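Local atomic coordinates of B-agarase (PDB entry 4BQ2), a protein that hydrolyses beta-1,4-galactosidic linkages of agarose, acting as an exo-beta-agarase of glycoside hydrolase family 50. Residues Val613-Ala618 / Leu641-Lys646; Gly651-Gly656 / Val694-Phe699; Met679-Met684 / Lys736-Lys741. All blocks are in the same frame, centred on the assembly; numbering follows the deposited sequence.

Contact 1: Val613-Ala618 / Leu641-Lys646; sequences VVKAAA and LAELDK
Apolar packing between two short helices at the protein surface, with L644 reaching across to V614, K615 and A618, joins the helix 611-620 to the helix 641-644. With CG beside its own backbone N and anti to the carbonyl carbon (chi1 -61°), L644 points its branch at helix 611-620, where CD1 and CD2 part to different partners. CD1 meets V614 CG1 at 3.7 Å, the two side chains crossing at about a right angle, while CD2 lies 4.1 Å from A618 CB and also meets the CG methylene of K615. Both V614 and L644 rest on Y626 of strand 624-627, as expected where successive outer helices of a (beta/alpha)8 barrel flank the strand that lies between them in sequence. On the exposed side the extended chain of K615 crosses the end of E643, bringing K615 CE to 3.8 Å from E643 OE1; K615 NZ and E643 OE2, 4.4 Å apart, are too far for a salt bridge, though their opposite charges probably attract. The second helix ends at L644; D645, with positive phi, turns the chain, and its carboxylate is held by K266 and W271. K646 then folds back on itself, bent at chi2 and chi3. Its CG packs 3.8 Å from A618 CB, and its NZ gives a weak hydrogen bond of 3.2 Å to A618 O. The stronger partner of that ammonium is A621 O, just beyond helix 611-620.

Contact 2: Gly651-Gly656 / Val694-Phe699; sequences GEFHIG and VGAHWF
W698 turns its indole edge into the face of the F653 ring, a T-shaped pair with planes at 86° and centroids 5.5 Å apart. W698 CE3 is the atom that comes over the phenyl face, 3.7 Å from F653 CE2. One face of the same indole is covered by the chain of 651-656: H654 CA makes a CH-pi contact 3.9 Å from the centroid of the W698 six-membered ring, with H654 CB toward the rim. CG of W698 lies anti to its backbone N (chi1 164°), carrying the indole along the backbone of H654 and I655, whose CD1 touches W698 CZ3. These rings gather where two parallel neighbours of the barrel sheet, 648-652 and 693-699, run out at their C-terminal ends; helix 673-688 connects them in a beta-alpha-beta crossover. F699 N donates a nearly straight hydrogen bond of 2.8 Å to F653 O, whereas F653 N to H697 O is weak and bent. E652 and F699 lie side by side and point the same way, E652 CD standing 3.6 Å from F699 CD2. Y629 and R603 hold the carboxylate, and a bound glycerol joins it through OE1; at the end of this strand the position is consistent with the active site of a clan GH-A barrel. The H654 ring presents its edge to the backbone of F699, with CD2 3.0 Å from F699 O in the plane of the imidazole. H697 is tied back to G651 by a water that donates to G651 O and lies 2.7 Å from H697 ND1, while its NE2 pairs with S414.

Contact 3: Met679-Met684 / Lys736-Lys741; sequences MYKDYM and KEVNAK
K681 and V738 mark the nearest approach of two helical backbones, their CA atoms 6.4 Å apart. Segment 679-684 lies within helix 673-688, and 736-741 comes from the C-terminal part of helix 729-739 and reaches K741, the N-cap position of helix 742-746. V738 carries most of the contact, its two methyls going to different partners. CG1 stands anti to the backbone N (chi1 167°) and meets M684 CB at 3.7 Å, with the bent methionine chain bringing CG and CE against the same methyl. CG2 reaches Y680 CE1 at 3.8 Å, coming obliquely to the ring, and also touches K681 CG at 4.0 Å. Within its own helix M684 lays CG over one face of the Y680 ring, toward its rim, so two of the residues that receive V738 also brace each other. Toward solvent, the aliphatic part of K681 passes E737, with K681 CD 4.1 Å from E737 CB. Their opposite charges stay well separated, and the salt bridge of K681 NZ is made with E678. A water adds a polar link: it donates to K681 O at 2.9 Å and accepts a weak bond from K741 NZ at 3.4 Å. In the barrel these are the helices following strands 648-652 and 693-699, packed one against the other on the outside. Y680 extends the seam along helix 729-739 to M731, A734 and A735. N739 ties that helix to T284 of strand 280-287, and M684 leans inward on F653.

How the contacts relate
Along the chain contact 1 closes before the other two open, while contacts 2 and 3 interleave: 651-656, 679-684, 694-699, then 736-741. All three belong to the same barrel region. Helix 641-644 leads into strand 648-652, yet the centres of contacts 1 and 2 are about 20 Å apart and the two do not touch. Contacts 2 and 3, with centres about 11 Å apart, do: F653 and W698 pack against Y680, and F653 also against Y683, so strand ends and outer helices share a core. Contacts 1 and 3 are about 26 Å apart between centres. Both pack outer helices, whereas contact 2 lies at the strand ends, beside the probable agarose-binding site.

Contact 1: Val613-Ala618 / Leu641-Lys646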
# COMPACT_ATOMS: atom_id res chain seq x y z
N VAL A 613 -2.11 20.40 -2.00
CA VAL A 613 -2.05 19.72 -0.72
C VAL A 613 -0.59 19.48 -0.33
O VAL A 613 -0.22 19.61 0.86
CB VAL A 613 -2.84 18.39 -0.80
CG1 VAL A 613 -2.73 17.64 0.50
CG2 VAL A 613 -4.31 18.70 -1.07
N VAL A 614 0.23 19.15 -1.32
CA VAL A 614 1.66 18.97 -1.08
C VAL A 614 2.27 20.29 -0.58
O VAL A 614 3.03 20.31 0.38
CB VAL A 614 2.41 18.50 -2.34
CG1 VAL A 614 3.87 18.31 -2.00
CG2 VAL A 614 1.85 17.16 -2.88
N LYS A 615 1.90 21.41 -1.21
CA LYS A 615 2.48 22.71 -0.80
C LYS A 615 2.05 23.11 0.62
O LYS A 615 2.83 23.68 1.39
CB LYS A 615 2.13 23.78 -1.82
CG LYS A 615 2.94 23.60 -3.11
CD LYS A 615 2.38 24.46 -4.24
CE LYS A 615 3.37 24.62 -5.38
NZ LYS A 615 2.74 25.34 -6.52
N ALA A 616 0.81 22.76 0.96
CA ALA A 616 0.29 22.95 2.32
C ALA A 616 1.12 22.18 3.33
O ALA A 616 1.49 22.71 4.38
CB ALA A 616 -1.20 22.56 2.39
N ALA A 617 1.44 20.92 3.02
CA ALA A 617 2.26 20.09 3.89
C ALA A 617 3.67 20.68 4.01
O ALA A 617 4.27 20.69 5.08
CB ALA A 617 2.32 18.66 3.36
N ALA A 618 4.17 21.22 2.90
CA ALA A 618 5.52 21.81 2.93
C ALA A 618 5.57 22.98 3.93
O ALA A 618 6.60 23.26 4.52
CB ALA A 618 5.94 22.27 1.54
N LEU A 641 10.04 18.37 -6.30
CA LEU A 641 10.66 18.44 -4.97
C LEU A 641 11.65 19.60 -4.86
O LEU A 641 11.82 20.14 -3.78
CB LEU A 641 11.44 17.15 -4.64
CG LEU A 641 10.53 15.91 -4.49
CD1 LEU A 641 11.45 14.70 -4.35
CD2 LEU A 641 9.62 16.04 -3.28
N ALA A 642 12.32 19.91 -5.97
CA ALA A 642 13.37 20.96 -5.99
C ALA A 642 12.83 22.33 -5.66
O ALA A 642 13.47 23.06 -4.91
CB ALA A 642 14.10 21.00 -7.34
N GLU A 643 11.67 22.67 -6.20
CA GLU A 643 11.06 23.96 -5.88
C GLU A 643 10.61 24.04 -4.42
O GLU A 643 10.68 25.11 -3.81
CB GLU A 643 9.88 24.27 -6.82
CG GLU A 643 9.20 25.62 -6.54
CD GLU A 643 7.67 25.52 -6.46
OE1 GLU A 643 7.12 24.88 -5.51
OE2 GLU A 643 7.00 26.09 -7.37
N LEU A 644 10.15 22.92 -3.84
CA LEU A 644 9.75 22.93 -2.43
C LEU A 644 10.97 23.05 -1.53
O LEU A 644 10.91 23.72 -0.52
CB LEU A 644 9.01 21.64 -2.06
CG LEU A 644 7.73 21.32 -2.81
CD1 LEU A 644 7.21 19.96 -2.36
CD2 LEU A 644 6.71 22.40 -2.51
N ASP A 645 12.05 22.38 -1.92
CA ASP A 645 13.29 22.32 -1.14
C ASP A 645 12.99 21.89 0.31
O ASP A 645 13.48 22.52 1.25
CB ASP A 645 14.01 23.68 -1.13
CG ASP A 645 15.47 23.57 -0.69
OD1 ASP A 645 16.03 22.44 -0.73
OD2 ASP A 645 16.05 24.62 -0.29
N LYS A 646 12.20 20.81 0.48
CA LYS A 646 11.88 20.29 1.81
C LYS A 646 12.48 18.91 1.96
O LYS A 646 12.39 18.08 1.04
CB LYS A 646 10.36 20.12 2.07
CG LYS A 646 9.53 21.37 2.24
CD LYS A 646 9.75 22.11 3.58
CE LYS A 646 9.22 21.33 4.78
NZ LYS A 646 9.22 22.19 6.01

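Contact 2: Gly651-Gly656 / Val694-Phe699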
# COMPACT_ATOMS: atom_id res chain seq x y z
N GLY A 651 7.30 6.84 3.22
CA GLY A 651 6.71 6.16 4.40
C GLY A 651 6.49 4.69 4.14
O GLY A 651 6.43 3.88 5.10
N GLU A 652 6.37 4.34 2.85
CA GLU A 652 6.06 2.97 2.37
C GLU A 652 6.58 2.72 0.97
O GLU A 652 6.43 3.57 0.09
CB GLU A 652 4.54 2.74 2.34
CG GLU A 652 3.90 2.94 3.70
CD GLU A 652 2.40 2.78 3.70
OE1 GLU A 652 1.79 2.29 2.70
OE2 GLU A 652 1.83 3.15 4.73
N PHE A 653 7.18 1.54 0.78
CA PHE A 653 7.36 0.90 -0.52
C PHE A 653 7.46 -0.59 -0.23
O PHE A 653 7.63 -1.00 0.93
CB PHE A 653 8.61 1.39 -1.27
CG PHE A 653 9.94 0.91 -0.68
CD1 PHE A 653 10.44 1.45 0.50
CD2 PHE A 653 10.72 -0.05 -1.37
CE1 PHE A 653 11.67 1.02 1.02
CE2 PHE A 653 11.95 -0.47 -0.86
CZ PHE A 653 12.42 0.06 0.34
N HIS A 654 7.37 -1.38 -1.28
CA HIS A 654 7.61 -2.83 -1.16
C HIS A 654 7.76 -3.51 -2.51
O HIS A 654 7.41 -2.91 -3.52
CB HIS A 654 6.62 -3.57 -0.23
CG HIS A 654 5.17 -3.58 -0.66
ND1 HIS A 654 4.73 -3.82 -1.96
CD2 HIS A 654 4.05 -3.46 0.08
CE1 HIS A 654 3.41 -3.80 -1.99
NE2 HIS A 654 2.97 -3.57 -0.77
N ILE A 655 8.30 -4.73 -2.52
CA ILE A 655 8.28 -5.60 -3.71
C ILE A 655 8.01 -7.02 -3.21
O ILE A 655 8.60 -7.43 -2.21
CB ILE A 655 9.66 -5.59 -4.43
CG1 ILE A 655 10.02 -4.17 -4.88
CG2 ILE A 655 9.66 -6.52 -5.65
CD1 ILE A 655 11.08 -3.49 -4.00
N GLY A 656 7.09 -7.74 -3.84
CA GLY A 656 6.82 -9.14 -3.45
C GLY A 656 7.02 -10.12 -4.59
O GLY A 656 7.28 -9.74 -5.74
N VAL A 694 15.35 12.13 3.17
CA VAL A 694 16.10 11.75 4.37
C VAL A 694 15.89 10.33 4.89
O VAL A 694 16.43 9.97 5.95
CB VAL A 694 15.89 12.76 5.52
CG1 VAL A 694 16.17 14.19 4.99
CG2 VAL A 694 14.47 12.63 6.12
N GLY A 695 15.13 9.54 4.15
CA GLY A 695 14.93 8.13 4.51
C GLY A 695 13.81 7.46 3.72
O GLY A 695 13.11 8.10 2.94
N ALA A 696 13.63 6.17 3.97
CA ALA A 696 12.58 5.37 3.30
C ALA A 696 12.28 4.16 4.17
O ALA A 696 13.19 3.44 4.57
CB ALA A 696 13.08 4.90 1.94
N HIS A 697 11.00 3.93 4.43
CA HIS A 697 10.54 2.78 5.20
C HIS A 697 9.79 1.81 4.26
O HIS A 697 9.01 2.20 3.39
CB HIS A 697 9.61 3.20 6.36
CG HIS A 697 10.32 3.92 7.47
ND1 HIS A 697 9.83 5.07 8.05
CD2 HIS A 697 11.49 3.64 8.11
CE1 HIS A 697 10.66 5.46 9.01
NE2 HIS A 697 11.68 4.61 9.06
N TRP A 698 10.08 0.53 4.47
CA TRP A 698 9.45 -0.59 3.76
C TRP A 698 8.20 -1.05 4.47
O TRP A 698 8.19 -1.20 5.73
CB TRP A 698 10.49 -1.72 3.73
CG TRP A 698 9.98 -3.09 3.40
CD1 TRP A 698 9.24 -3.93 4.22
CD2 TRP A 698 10.15 -3.77 2.18
NE1 TRP A 698 8.97 -5.12 3.56
CE2 TRP A 698 9.51 -5.04 2.30
CE3 TRP A 698 10.80 -3.44 0.97
CZ2 TRP A 698 9.51 -5.97 1.26
CZ3 TRP A 698 10.78 -4.35 -0.05
CH2 TRP A 698 10.17 -5.62 0.10
N PHE A 699 7.14 -1.28 3.70
CA PHE A 699 5.89 -1.80 4.23
C PHE A 699 5.79 -3.26 3.80
O PHE A 699 5.60 -3.52 2.60
CB PHE A 699 4.71 -0.99 3.64
CG PHE A 699 3.37 -1.31 4.27
CD1 PHE A 699 2.66 -2.45 3.91
CD2 PHE A 699 2.82 -0.45 5.23
CE1 PHE A 699 1.42 -2.73 4.48
CE2 PHE A 699 1.57 -0.72 5.83
CZ PHE A 699 0.87 -1.88 5.46
O HOH W 1 7.11 5.20 7.68

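Contact 3: Met679-Met684 / Lys736-Lys741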
# COMPACT_ATOMS: atom_id res chain seq x y z
N MET A 679 15.49 -5.77 -6.68
CA MET A 679 14.60 -4.63 -6.83
C MET A 679 14.61 -3.73 -5.59
O MET A 679 14.48 -2.50 -5.72
CB MET A 679 13.20 -5.10 -7.19
CG MET A 679 13.18 -5.77 -8.60
SD MET A 679 11.56 -6.37 -9.09
CE MET A 679 10.54 -4.89 -9.11
N TYR A 680 14.78 -4.31 -4.41
CA TYR A 680 14.91 -3.50 -3.18
C TYR A 680 16.12 -2.57 -3.27
O TYR A 680 16.04 -1.37 -2.96
CB TYR A 680 15.07 -4.41 -1.96
CG TYR A 680 15.32 -3.67 -0.65
CD1 TYR A 680 16.61 -3.30 -0.25
CD2 TYR A 680 14.26 -3.41 0.22
CE1 TYR A 680 16.82 -2.64 0.95
CE2 TYR A 680 14.46 -2.77 1.43
CZ TYR A 680 15.73 -2.38 1.78
OH TYR A 680 15.89 -1.77 2.99
N LYS A 681 17.24 -3.14 -3.67
CA LYS A 681 18.47 -2.38 -3.85
C LYS A 681 18.34 -1.24 -4.87
O LYS A 681 18.85 -0.13 -4.65
CB LYS A 681 19.62 -3.33 -4.18
CG LYS A 681 20.04 -4.17 -2.96
CD LYS A 681 21.28 -5.00 -3.22
CE LYS A 681 21.06 -6.05 -4.30
NZ LYS A 681 22.17 -7.02 -4.18
N ASP A 682 17.60 -1.49 -5.95
CA ASP A 682 17.35 -0.46 -6.96
C ASP A 682 16.49 0.66 -6.42
O ASP A 682 16.79 1.84 -6.66
CB ASP A 682 16.63 -1.02 -8.20
CG ASP A 682 17.52 -1.93 -9.07
OD1 ASP A 682 18.76 -1.99 -8.96
OD2 ASP A 682 16.91 -2.62 -9.90
N TYR A 683 15.41 0.29 -5.73
CA TYR A 683 14.58 1.30 -5.12
C TYR A 683 15.36 2.18 -4.15
O TYR A 683 15.30 3.41 -4.23
CB TYR A 683 13.40 0.66 -4.37
CG TYR A 683 12.35 1.66 -3.95
CD1 TYR A 683 12.52 2.48 -2.80
CD2 TYR A 683 11.17 1.78 -4.67
CE1 TYR A 683 11.54 3.41 -2.43
CE2 TYR A 683 10.20 2.68 -4.29
CZ TYR A 683 10.40 3.51 -3.17
OH TYR A 683 9.40 4.40 -2.78
N MET A 684 16.03 1.56 -3.18
CA MET A 684 16.81 2.32 -2.21
C MET A 684 17.93 3.17 -2.83
O MET A 684 18.21 4.28 -2.35
CB MET A 684 17.36 1.40 -1.12
CG MET A 684 16.29 0.91 -0.14
SD MET A 684 15.31 2.20 0.67
CE MET A 684 16.60 3.08 1.57
N LYS A 736 21.09 -5.28 4.23
CA LYS A 736 22.45 -5.06 4.73
C LYS A 736 23.34 -4.35 3.72
O LYS A 736 24.16 -3.51 4.11
CB LYS A 736 23.11 -6.36 5.21
CG LYS A 736 22.44 -6.99 6.42
CD LYS A 736 23.27 -8.21 6.83
CE LYS A 736 22.80 -8.85 8.12
NZ LYS A 736 23.92 -9.73 8.64
N GLU A 737 23.20 -4.69 2.44
CA GLU A 737 24.00 -4.06 1.38
C GLU A 737 23.72 -2.57 1.29
O GLU A 737 24.65 -1.74 1.16
CB GLU A 737 23.71 -4.74 0.02
CG GLU A 737 24.32 -6.16 -0.11
CD GLU A 737 25.81 -6.16 -0.50
OE1 GLU A 737 26.22 -5.24 -1.24
OE2 GLU A 737 26.58 -7.08 -0.08
N VAL A 738 22.44 -2.21 1.34
CA VAL A 738 22.03 -0.81 1.28
C VAL A 738 22.44 -0.08 2.55
O VAL A 738 23.00 1.05 2.50
CB VAL A 738 20.49 -0.71 1.09
CG1 VAL A 738 20.01 0.73 1.34
CG2 VAL A 738 20.10 -1.17 -0.32
N ASN A 739 22.13 -0.70 3.70
CA ASN A 739 22.39 -0.06 4.98
C ASN A 739 23.89 0.15 5.27
O ASN A 739 24.27 1.08 5.99
CB ASN A 739 21.73 -0.85 6.12
CG ASN A 739 20.22 -0.67 6.15
OD1 ASN A 739 19.68 0.31 5.63
ND2 ASN A 739 19.52 -1.65 6.75
N ALA A 740 24.73 -0.72 4.72
CA ALA A 740 26.17 -0.55 4.92
C ALA A 740 26.73 0.65 4.15
O ALA A 740 27.84 1.11 4.44
CB ALA A 740 26.94 -1.85 4.62
N LYS A 741 25.95 1.19 3.21
CA LYS A 741 26.41 2.28 2.36
C LYS A 741 25.56 3.56 2.36
O LYS A 741 25.92 4.52 1.67
CB LYS A 741 26.60 1.76 0.93
CG LYS A 741 25.32 1.69 0.10
CD LYS A 741 25.61 0.87 -1.15
CE LYS A 741 24.75 1.31 -2.31
NZ LYS A 741 24.91 0.40 -3.48
O HOH W 2 21.51 -0.05 -3.61